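PDB 5J6Q: cell wall binding protein cwp8 from Peptoclostridium difficile, which probably anchors itself in the bacterial cell wall through its three CWB2 modules, as a member of the clostridial family of S-layer-associated cell wall proteins. Local coordinates for residues 463-468 with 507-512; 501-506 with 555-560. One frame throughout, in Å; residues are numbered along the deposited sequence.

Contact 1 (463-468 with 507-512); sequences ELEIVG and NKYYAG
Glu465 reaches Lys508 and Tyr509 with a single carboxylate oxygen, OE2, joining the second CWB2 module to a helix of the third. Strand 463-467 lies in the parallel four-stranded sheet of its module, an α/β unit of the toprim-like kind, between strands 418-423 and 491-493; residues 507-509 end helix 498-509. OE2 of Glu465 stands 3.4 Å from Lys508 NZ in a long salt bridge, and 2.8 Å from Tyr509 OH, at most a weak hydrogen bond, since the phenol proton has another acceptor within reach. The lysine ammonium has a stronger partner in Glu491, so it sits between two carboxylates and probably tempers their mutual repulsion. Glutamate suits position 465 because its chain is long enough to cross to the helix and its charge is opposite to that of Lys508; backbone bonds with Ala419 and Val421 fix the strand itself. With CG anti to the backbone N (chi1 180°) and a bend at chi2, the carboxylate is carried out from the strand to meet two side chains coming from the opposite direction. Its plane is nearly perpendicular to the tyrosine ring, 89° apart, and the contact is made at the phenol oxygen. Farther out, Phe420 packs against both Glu465 and Tyr509, and Leu493 lies against Glu465 and Lys508. The contact itself is small, burying 105 Å² in all. Lysine also serves through its aliphatic stem: CE of Lys508 comes within 3.4 Å of Glu465 OE2, and CG of Lys508 rests 4.0 Å above the ring plane of Tyr509, over its centre.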
# COMPACT_ATOMS: atom_id res chain seq x y z
N GLU A 463 -25.08 -31.03 27.30
CA GLU A 463 -25.97 -29.95 26.86
C GLU A 463 -25.77 -29.69 25.35
O GLU A 463 -24.65 -29.46 24.90
CB GLU A 463 -25.71 -28.68 27.67
CG GLU A 463 -25.97 -28.88 29.15
CD GLU A 463 -26.08 -27.57 29.90
OE1 GLU A 463 -26.52 -26.57 29.30
OE2 GLU A 463 -25.72 -27.55 31.09
N LEU A 464 -26.88 -29.70 24.60
CA LEU A 464 -26.88 -29.57 23.16
C LEU A 464 -27.54 -28.28 22.63
O LEU A 464 -28.39 -27.68 23.28
CB LEU A 464 -27.61 -30.82 22.60
CG LEU A 464 -27.05 -32.16 23.12
CD1 LEU A 464 -28.06 -33.32 23.00
CD2 LEU A 464 -25.79 -32.46 22.33
N GLU A 465 -27.12 -27.86 21.44
CA GLU A 465 -27.67 -26.67 20.79
C GLU A 465 -27.84 -27.01 19.32
O GLU A 465 -26.98 -27.67 18.74
CB GLU A 465 -26.75 -25.45 20.99
CG GLU A 465 -27.25 -24.17 20.34
CD GLU A 465 -27.79 -23.14 21.34
OE1 GLU A 465 -28.96 -22.74 21.18
OE2 GLU A 465 -27.07 -22.71 22.26
N ILE A 466 -28.96 -26.61 18.74
CA ILE A 466 -29.21 -26.86 17.32
C ILE A 466 -29.00 -25.59 16.51
O ILE A 466 -29.41 -24.52 16.98
CB ILE A 466 -30.64 -27.38 17.13
CG1 ILE A 466 -30.94 -28.50 18.16
CG2 ILE A 466 -30.78 -27.91 15.71
CD1 ILE A 466 -32.28 -29.21 17.94
N VAL A 467 -28.40 -25.71 15.32
CA VAL A 467 -28.12 -24.57 14.44
C VAL A 467 -28.73 -24.92 13.07
O VAL A 467 -28.24 -25.80 12.38
CB VAL A 467 -26.59 -24.22 14.35
CG1 VAL A 467 -26.38 -23.00 13.41
CG2 VAL A 467 -26.03 -23.87 15.73
N GLY A 468 -29.80 -24.21 12.69
CA GLY A 468 -30.48 -24.51 11.43
C GLY A 468 -31.99 -24.57 11.74
O GLY A 468 -32.39 -24.80 12.88
N ASN A 507 -25.18 -12.73 18.21
CA ASN A 507 -25.90 -12.08 19.34
C ASN A 507 -25.81 -12.92 20.61
O ASN A 507 -25.75 -12.41 21.71
CB ASN A 507 -27.34 -11.91 18.98
CG ASN A 507 -28.25 -11.17 19.98
OD1 ASN A 507 -28.00 -10.03 20.43
ND2 ASN A 507 -29.38 -11.72 20.30
N LYS A 508 -25.80 -14.20 20.43
CA LYS A 508 -25.80 -15.05 21.59
C LYS A 508 -24.46 -15.27 22.24
O LYS A 508 -24.38 -15.27 23.46
CB LYS A 508 -26.37 -16.42 21.23
CG LYS A 508 -26.41 -17.32 22.49
CD LYS A 508 -27.21 -18.71 22.20
CE LYS A 508 -27.05 -19.56 23.45
NZ LYS A 508 -28.36 -20.03 23.93
N TYR A 509 -23.41 -15.41 21.47
CA TYR A 509 -22.18 -15.74 22.12
C TYR A 509 -21.06 -14.74 22.17
O TYR A 509 -20.06 -15.12 22.79
CB TYR A 509 -21.58 -16.90 21.34
CG TYR A 509 -22.44 -18.16 21.42
CD1 TYR A 509 -23.02 -18.69 20.28
CD2 TYR A 509 -22.59 -18.85 22.61
CE1 TYR A 509 -23.74 -19.88 20.31
CE2 TYR A 509 -23.29 -20.06 22.66
CZ TYR A 509 -23.85 -20.57 21.51
OH TYR A 509 -24.48 -21.78 21.53
N TYR A 510 -21.19 -13.52 21.58
CA TYR A 510 -19.96 -12.78 21.48
C TYR A 510 -19.94 -11.45 22.10
O TYR A 510 -19.07 -10.66 21.75
CB TYR A 510 -19.58 -12.68 19.98
CG TYR A 510 -19.04 -14.01 19.48
CD1 TYR A 510 -19.83 -14.86 18.72
CD2 TYR A 510 -17.74 -14.40 19.78
CE1 TYR A 510 -19.33 -16.09 18.28
CE2 TYR A 510 -17.23 -15.61 19.35
CZ TYR A 510 -18.05 -16.47 18.59
OH TYR A 510 -17.55 -17.67 18.16
N ALA A 511 -20.85 -11.18 23.08
CA ALA A 511 -20.84 -9.92 23.77
C ALA A 511 -19.38 -9.73 24.31
O ALA A 511 -18.77 -10.70 24.80
CB ALA A 511 -21.86 -9.96 24.94
N GLY A 512 -18.82 -8.54 24.24
CA GLY A 512 -17.48 -8.37 24.76
C GLY A 512 -16.32 -8.81 23.86
O GLY A 512 -15.18 -8.57 24.27

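Contact 2 (501-506 with 555-560). With SO4 (sulfate ion), chain B.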
# COMPACT_ATOMS: atom_id res chain seq x y z
N THR A 501 -29.06 -16.27 10.50
CA THR A 501 -28.44 -17.23 11.47
C THR A 501 -27.11 -16.72 12.02
O THR A 501 -26.82 -16.86 13.23
CB THR A 501 -28.20 -18.53 10.77
OG1 THR A 501 -29.49 -19.00 10.27
CG2 THR A 501 -27.50 -19.57 11.64
N ASN A 502 -26.25 -16.20 11.12
CA ASN A 502 -24.96 -15.69 11.54
C ASN A 502 -25.23 -14.61 12.56
O ASN A 502 -24.57 -14.66 13.63
CB ASN A 502 -24.17 -15.13 10.39
CG ASN A 502 -22.79 -14.70 10.68
OD1 ASN A 502 -22.45 -13.48 10.43
ND2 ASN A 502 -21.94 -15.58 11.11
N ALA A 503 -26.17 -13.64 12.28
CA ALA A 503 -26.48 -12.62 13.30
C ALA A 503 -26.92 -13.27 14.62
O ALA A 503 -26.44 -12.81 15.67
CB ALA A 503 -27.59 -11.61 12.85
N LYS A 504 -27.82 -14.34 14.63
CA LYS A 504 -28.17 -14.95 15.98
C LYS A 504 -27.02 -15.59 16.72
O LYS A 504 -26.96 -15.47 17.96
CB LYS A 504 -29.32 -15.97 15.83
CG LYS A 504 -30.59 -15.19 15.42
CD LYS A 504 -31.74 -16.06 14.88
CE LYS A 504 -33.09 -15.47 15.34
NZ LYS A 504 -34.13 -16.56 15.37
N VAL A 505 -26.04 -16.28 16.01
CA VAL A 505 -24.89 -16.84 16.72
C VAL A 505 -24.07 -15.70 17.38
O VAL A 505 -23.63 -15.80 18.57
CB VAL A 505 -24.03 -17.59 15.66
CG1 VAL A 505 -22.64 -18.03 16.22
CG2 VAL A 505 -24.77 -18.83 15.24
N ILE A 506 -23.84 -14.62 16.59
CA ILE A 506 -23.08 -13.49 17.09
C ILE A 506 -23.83 -12.87 18.30
O ILE A 506 -23.20 -12.57 19.33
CB ILE A 506 -22.79 -12.41 15.99
CG1 ILE A 506 -21.73 -12.87 14.93
CG2 ILE A 506 -22.25 -11.18 16.74
CD1 ILE A 506 -21.95 -12.21 13.47
N SER A 555 -26.49 -7.93 6.22
CA SER A 555 -27.89 -7.75 6.40
C SER A 555 -28.12 -6.76 7.56
O SER A 555 -27.20 -6.49 8.38
CB SER A 555 -28.56 -9.08 6.78
OG SER A 555 -28.29 -9.49 8.13
N LYS A 556 -29.37 -6.25 7.63
CA LYS A 556 -29.80 -5.40 8.71
C LYS A 556 -29.69 -6.18 10.00
O LYS A 556 -29.17 -5.61 11.00
CB LYS A 556 -31.27 -4.92 8.44
CG LYS A 556 -31.27 -3.69 7.54
CD LYS A 556 -32.60 -2.93 7.58
CE LYS A 556 -33.73 -3.68 6.89
NZ LYS A 556 -33.70 -3.54 5.41
N SER A 557 -30.16 -7.44 10.02
CA SER A 557 -30.04 -8.27 11.25
C SER A 557 -28.54 -8.35 11.74
O SER A 557 -28.23 -8.26 12.94
CB SER A 557 -30.61 -9.66 10.98
OG SER A 557 -29.76 -10.25 10.00
N GLN A 558 -27.57 -8.45 10.79
CA GLN A 558 -26.15 -8.45 11.14
C GLN A 558 -25.68 -7.11 11.59
O GLN A 558 -24.93 -7.01 12.60
CB GLN A 558 -25.27 -8.89 9.95
CG GLN A 558 -25.38 -10.45 9.71
CD GLN A 558 -24.67 -10.79 8.32
OE1 GLN A 558 -24.81 -10.06 7.38
NE2 GLN A 558 -23.75 -11.82 8.26
N GLU A 559 -26.11 -6.05 10.90
CA GLU A 559 -25.71 -4.71 11.26
C GLU A 559 -26.14 -4.40 12.84
O GLU A 559 -25.35 -3.88 13.61
CB GLU A 559 -26.44 -3.73 10.34
CG GLU A 559 -25.62 -3.20 9.17
CD GLU A 559 -26.46 -2.07 8.42
OE1 GLU A 559 -27.09 -1.29 9.13
OE2 GLU A 559 -26.51 -2.01 7.15
N GLU A 560 -27.37 -4.74 13.23
CA GLU A 560 -27.89 -4.55 14.54
C GLU A 560 -27.10 -5.34 15.60
O GLU A 560 -26.77 -4.72 16.58
CB GLU A 560 -29.33 -4.92 14.58
CG GLU A 560 -30.13 -3.75 14.02
CD GLU A 560 -31.67 -4.08 13.79
OE1 GLU A 560 -32.23 -4.94 14.48
OE2 GLU A 560 -32.28 -3.46 12.97
S SO4 B . -32.55 -7.77 6.36
O1 SO4 B . -33.89 -7.07 6.71
O2 SO4 B . -31.67 -6.80 5.53
O3 SO4 B . -32.87 -8.98 5.52
O4 SO4 B . -31.89 -8.31 7.69
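Asn502 and Gln558 cross at about a right angle between two helices, their amide planes 77° apart. Gln558 NE2 donates to Asn502 OD1 at 3.0 Å with an N-H...O angle of 152°; the acceptor lies close to the glutamine amide plane, whereas the donor is tilted from the asparagine carbonyl plane. Both amides also hold strand 547-549: Asn502 OD1 accepts from Leu549 N, Gln558 NE2 donates to Leu549 O, and Asn502 ND2 goes to Ser432 and Ile547 O. Primary amides suit this buried place, since each offers donor and acceptor at one end. Extended beyond CG (chi2 170°), the glutamine chain also lets OE1 of Gln558 take the N-H of the N-cap residue Ser555 at 3.0 Å, in the carbonyl plane on a lone pair. This is the side-chain-to-N-cap half of a capping box, and together with the NE2 bonds it fixes how the amide is rotated. Next to the polar pair, Ala503 is small enough to let the backbones approach: its CB meets Ser557 O at 3.4 Å and Gln558 CG at 4.0 Å. The helix segments run nearly parallel, with axes 8.4 Å from each other. Ser557 OG bonds across to Asp500, while a sulfate, probably from the crystallisation liquor, is bound by the first-turn N-H groups of Lys556 and Ser557, a common way for a helix N terminus to hold an anion. Such near-parallel helix packing belongs to the α/β fold of the CWB2 module.

How the contacts relate
From the N terminus, the chain first lays down strand 463-467, then passes through helix 475-484 and strand 491-493 before helix 498-509, whose last turn closes the loop of contact 1. Contact 2 begins earlier on that same helix, at 501-506, and closes only after strand 516-519, helix 531-542 and strand 547-549, at the start of helix 556-565. The two loops therefore cross rather than nest. Their centres lie 12 Å apart, and they touch, for example where Val467 CG1 packs 4.0 Å from Thr501 CG2. Helix 498-509 thus packs on helix 556-565 of its own CWB2 module and contacts the sheet of the preceding one.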